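Local structure of putative N-acetylmuramoyl-L-alanine amidase,autolysin cwp6 (Peptoclostridium difficile, 5J72) at residues K134-G137 against E142-V145; E146-G151 against D181-L186. The protein is a cell wall protein that probably hydrolyses the N-acetylmuramoyl-L-alanine amide bond of peptidoglycan and carries CWB2 modules for attachment to the cell wall. One frame throughout, in Å; residues are numbered along the deposited sequence.

Helix 140-151 takes part in both contacts, which lie about 9 Å apart between centres and follow one another along the chain. Interaction 1 comes first and joins the opening turns of the helix to the end of strand 128-135, just before it. In interaction 2, Ser148 of the later turns meets Pro183, just before strand 184-187, and Leu185 within that strand, an outermost one of a four-stranded parallel sheet. The two contacts meet where Ala144 O lies 3.7 Å from Leu185 CD2. The helix thus touches both strand 184-187 and strand 128-135, which pairs in parallel with strand 411-418 of the third CWB2 range, and so probably helps join the first and third CWB2 units.

Interaction 1 (K134-G137 against E142-V145); sequences KLAG and ETAV
Thr143 turns its hydroxyl toward the backbone of Gly137, and the amide N of Gly137 donates to Thr143 OG1 over 2.9 Å in a nearly straight hydrogen bond (163° at the hydrogen). With chi1 at -76°, OG1 stands beside the threonine's own backbone N while CG2 is swung anti to it. The two branches therefore divide the work: OG1 takes the amide and lies 3.4 Å from Ala136 CA, whereas CG2 rests 3.7 Å from Leu135 O. One polar and one methyl branch suit a buried residue that meets mainly backbone atoms of residues 135 to 137. The hydroxyl also gives a weak hydrogen bond to Thr139 O, so OG1 both accepts and donates, and Asp376 and Ile418 pack around the threonine.

One residue earlier in the helix, Glu142 brings CB to 3.6 Å from Gly137 CA, which can come up this close because Gly137 has no side chain. The glutamate chain bends at chi2 (81°), and its OE1 hydrogen-bonds to Thr139 OG1. The arrangement is a tight strand-to-helix connection within the first CWB2 range, where strand 128-135 turns into helix 140-151 and a threonine of the first helical turns accepts the loop's backbone N-H.

Interaction 2 (E146-G151 against D181-L186); sequences EISKQG and DAPILL
Ser148 meets both Pro183 and Leu185, carrying the direct contact between helix 140-151 and the chain entering strand 184-187. Before it in the helix, Ile147 also points its CB toward this chain but makes no direct contact with 181-186, packing instead on Leu135 and Thr379.

At Ser148 the helix comes closest, its CA 5.5 Å from Pro183 CA. The side chain touches both partners: CB lies 3.9 Å from Leu185 CD2 and also meets Pro183 CB, while OG meets the proline ring alone, 3.8 Å from Pro183 CG. The small serine lets the helix lie near the strand, and OG, anti to the backbone N (chi1 177°), is not left without a polar partner in this buried place, because Glu199 OE2 of helix 194-203 hydrogen-bonds to it. Leu185 also packs on Glu199. The Pro183 ring also touches Trp152 and Ser156.

At the last turn, Gly151 spans a wider gap through water 1, which donates to Gly151 O (3.2 Å) and to Asp181 OD1 (3.1 Å). Asp181 itself has positive phi (59°) and is the C-prime residue of the Schellman motif that ends helix 174-180. The chain then leads into strand 184-187, so the contact is typical of a helix packed against an edge strand of the parallel alpha/beta sheet in a CWB2 module.

Interaction 1 (K134-G137 against E142-V145)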
loop_
_atom_site.group_PDB
_atom_site.type_symbol
_atom_site.label_atom_id
_atom_site.label_comp_id
_atom_site.label_asym_id
_atom_site.label_seq_id
_atom_site.Cartn_x
_atom_site.Cartn_y
_atom_site.Cartn_z
ATOM N N LYS A 134 5.467 -11.291 11.063
ATOM C CA LYS A 134 4.067 -11.026 11.371
ATOM C C LYS A 134 3.918 -10.215 12.687
ATOM O O LYS A 134 4.483 -10.598 13.697
ATOM C CB LYS A 134 3.312 -12.353 11.494
ATOM C CG LYS A 134 1.837 -12.135 11.717
ATOM C CD LYS A 134 1.071 -13.421 11.605
ATOM C CE LYS A 134 -0.404 -13.117 11.663
ATOM N NZ LYS A 134 -1.170 -14.330 12.016
ATOM N N LEU A 135 3.187 -9.102 12.652
ATOM C CA LEU A 135 2.980 -8.222 13.832
ATOM C C LEU A 135 1.511 -8.220 14.060
ATOM O O LEU A 135 0.764 -7.477 13.400
ATOM C CB LEU A 135 3.502 -6.767 13.519
ATOM C CG LEU A 135 4.979 -6.746 13.116
ATOM C CD1 LEU A 135 5.444 -5.238 12.728
ATOM C CD2 LEU A 135 5.892 -7.301 14.318
ATOM N N ALA A 136 1.045 -9.043 14.991
ATOM C CA ALA A 136 -0.391 -9.128 15.147
ATOM C C ALA A 136 -0.792 -9.743 16.449
ATOM O O ALA A 136 -0.022 -10.546 16.985
ATOM C CB ALA A 136 -0.929 -10.042 14.039
ATOM N N GLY A 137 -1.987 -9.405 16.933
ATOM C CA GLY A 137 -2.550 -10.034 18.125
ATOM C C GLY A 137 -4.030 -10.355 17.874
ATOM O O GLY A 137 -4.493 -10.255 16.729
ATOM N N GLU A 142 -4.109 -5.472 20.503
ATOM C CA GLU A 142 -2.896 -6.259 20.644
ATOM C C GLU A 142 -2.033 -6.127 19.431
ATOM O O GLU A 142 -0.810 -6.235 19.559
ATOM C CB GLU A 142 -3.167 -7.762 20.876
ATOM C CG GLU A 142 -3.846 -8.062 22.201
ATOM C CD GLU A 142 -5.347 -7.829 22.154
ATOM O OE1 GLU A 142 -5.936 -7.765 21.055
ATOM O OE2 GLU A 142 -5.941 -7.689 23.229
ATOM N N THR A 143 -2.632 -5.925 18.240
ATOM C CA THR A 143 -1.794 -5.752 17.059
ATOM C C THR A 143 -0.975 -4.428 17.212
ATOM O O THR A 143 0.213 -4.444 16.869
ATOM C CB THR A 143 -2.659 -5.726 15.778
ATOM O OG1 THR A 143 -3.021 -7.062 15.530
ATOM C CG2 THR A 143 -1.883 -5.220 14.524
ATOM N N ALA A 144 -1.598 -3.341 17.717
ATOM C CA ALA A 144 -0.852 -2.084 17.892
ATOM C C ALA A 144 0.335 -2.329 18.890
ATOM O O ALA A 144 1.429 -1.782 18.716
ATOM C CB ALA A 144 -1.759 -0.992 18.417
ATOM N N VAL A 145 0.125 -3.172 19.880
ATOM C CA VAL A 145 1.218 -3.465 20.828
ATOM C C VAL A 145 2.341 -4.209 20.132
ATOM O O VAL A 145 3.527 -3.936 20.399
ATOM C CB VAL A 145 0.648 -4.275 22.030
ATOM C CG1 VAL A 145 1.808 -4.825 22.924
ATOM C CG2 VAL A 145 -0.259 -3.344 22.886
#

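Interaction 2 (E146-G151 against D181-L186)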
loop_
_atom_site.group_PDB
_atom_site.type_symbol
_atom_site.label_atom_id
_atom_site.label_comp_id
_atom_site.label_asym_id
_atom_site.label_seq_id
_atom_site.Cartn_x
_atom_site.Cartn_y
_atom_site.Cartn_z
ATOM N N GLU A 146 2.030 -5.176 19.218
ATOM C CA GLU A 146 3.144 -5.875 18.592
ATOM C C GLU A 146 3.939 -4.941 17.699
ATOM O O GLU A 146 5.133 -5.136 17.529
ATOM C CB GLU A 146 2.664 -7.078 17.777
ATOM C CG GLU A 146 2.023 -8.143 18.683
ATOM C CD GLU A 146 3.042 -8.639 19.758
ATOM O OE1 GLU A 146 2.738 -8.565 20.968
ATOM O OE2 GLU A 146 4.140 -9.052 19.377
ATOM N N ILE A 147 3.271 -3.931 17.115
ATOM C CA ILE A 147 3.961 -2.967 16.249
ATOM C C ILE A 147 4.911 -2.098 17.118
ATOM O O ILE A 147 6.045 -1.807 16.740
ATOM C CB ILE A 147 2.890 -2.123 15.528
ATOM C CG1 ILE A 147 2.189 -2.978 14.407
ATOM C CG2 ILE A 147 3.581 -0.905 14.833
ATOM C CD1 ILE A 147 0.879 -2.273 13.892
ATOM N N SER A 148 4.398 -1.671 18.235
ATOM C CA SER A 148 5.123 -0.859 19.219
ATOM C C SER A 148 6.415 -1.612 19.682
ATOM O O SER A 148 7.519 -1.058 19.690
ATOM C CB SER A 148 4.157 -0.598 20.413
ATOM O OG SER A 148 4.901 0.133 21.384
ATOM N N LYS A 149 6.287 -2.901 20.000
ATOM C CA LYS A 149 7.463 -3.719 20.429
ATOM C C LYS A 149 8.437 -3.876 19.348
ATOM O O LYS A 149 9.636 -3.978 19.592
ATOM C CB LYS A 149 6.988 -5.099 20.874
ATOM C CG LYS A 149 6.331 -4.999 22.215
ATOM C CD LYS A 149 5.720 -6.351 22.639
ATOM C CE LYS A 149 5.139 -6.148 24.030
ATOM N NZ LYS A 149 4.438 -7.366 24.580
ATOM N N GLN A 150 7.969 -3.907 18.103
ATOM C CA GLN A 150 8.911 -4.023 16.993
ATOM C C GLN A 150 9.733 -2.794 16.766
ATOM O O GLN A 150 10.959 -2.901 16.584
ATOM C CB GLN A 150 8.127 -4.337 15.673
ATOM C CG GLN A 150 9.039 -4.635 14.478
ATOM C CD GLN A 150 9.845 -5.922 14.691
ATOM O OE1 GLN A 150 9.449 -6.811 15.472
ATOM N NE2 GLN A 150 10.955 -6.048 13.938
ATOM N N GLY A 151 9.132 -1.583 16.751
ATOM C CA GLY A 151 9.980 -0.438 16.417
ATOM C C GLY A 151 10.481 0.341 17.640
ATOM O O GLY A 151 11.335 1.239 17.526
ATOM N N ASP A 181 8.645 10.281 16.519
ATOM C CA ASP A 181 9.275 8.932 16.475
ATOM C C ASP A 181 8.613 8.144 17.626
ATOM O O ASP A 181 9.248 7.668 18.556
ATOM C CB ASP A 181 10.819 9.010 16.599
ATOM C CG ASP A 181 11.504 7.644 16.397
ATOM O OD1 ASP A 181 10.830 6.691 15.869
ATOM O OD2 ASP A 181 12.692 7.525 16.767
ATOM N N ALA A 182 7.288 8.034 17.540
ATOM C CA ALA A 182 6.476 7.393 18.557
ATOM C C ALA A 182 5.476 6.422 17.959
ATOM O O ALA A 182 5.051 6.611 16.831
ATOM C CB ALA A 182 5.657 8.474 19.264
ATOM N N PRO A 183 5.107 5.394 18.704
ATOM C CA PRO A 183 4.109 4.482 18.201
ATOM C C PRO A 183 2.683 5.046 18.512
ATOM O O PRO A 183 2.526 5.944 19.379
ATOM C CB PRO A 183 4.325 3.213 19.034
ATOM C CG PRO A 183 4.772 3.763 20.397
ATOM C CD PRO A 183 5.678 4.972 20.011
ATOM N N ILE A 184 1.688 4.500 17.841
ATOM C CA ILE A 184 0.320 4.860 18.119
ATOM C C ILE A 184 -0.276 3.620 18.835
ATOM O O ILE A 184 -0.202 2.489 18.322
ATOM C CB ILE A 184 -0.448 5.114 16.819
ATOM C CG1 ILE A 184 0.020 6.450 16.205
ATOM C CG2 ILE A 184 -1.985 5.013 17.127
ATOM C CD1 ILE A 184 -0.476 6.740 14.735
ATOM N N LEU A 185 -0.825 3.820 20.028
ATOM C CA LEU A 185 -1.518 2.716 20.700
ATOM C C LEU A 185 -3.031 3.115 20.746
ATOM O O LEU A 185 -3.366 4.271 20.524
ATOM C CB LEU A 185 -1.049 2.471 22.178
ATOM C CG LEU A 185 0.407 1.985 22.251
ATOM C CD1 LEU A 185 0.829 1.841 23.744
ATOM C CD2 LEU A 185 0.629 0.657 21.449
ATOM N N LEU A 186 -3.877 2.176 21.096
ATOM C CA LEU A 186 -5.309 2.452 21.019
ATOM C C LEU A 186 -6.063 2.437 22.342
ATOM O O LEU A 186 -5.785 1.615 23.220
ATOM C CB LEU A 186 -5.929 1.346 20.109
ATOM C CG LEU A 186 -5.273 1.250 18.725
ATOM C CD1 LEU A 186 -5.861 0.092 17.956
ATOM C CD2 LEU A 186 -5.415 2.563 17.976
HETATM O O HOH W 1 12.038 4.358 17.493
#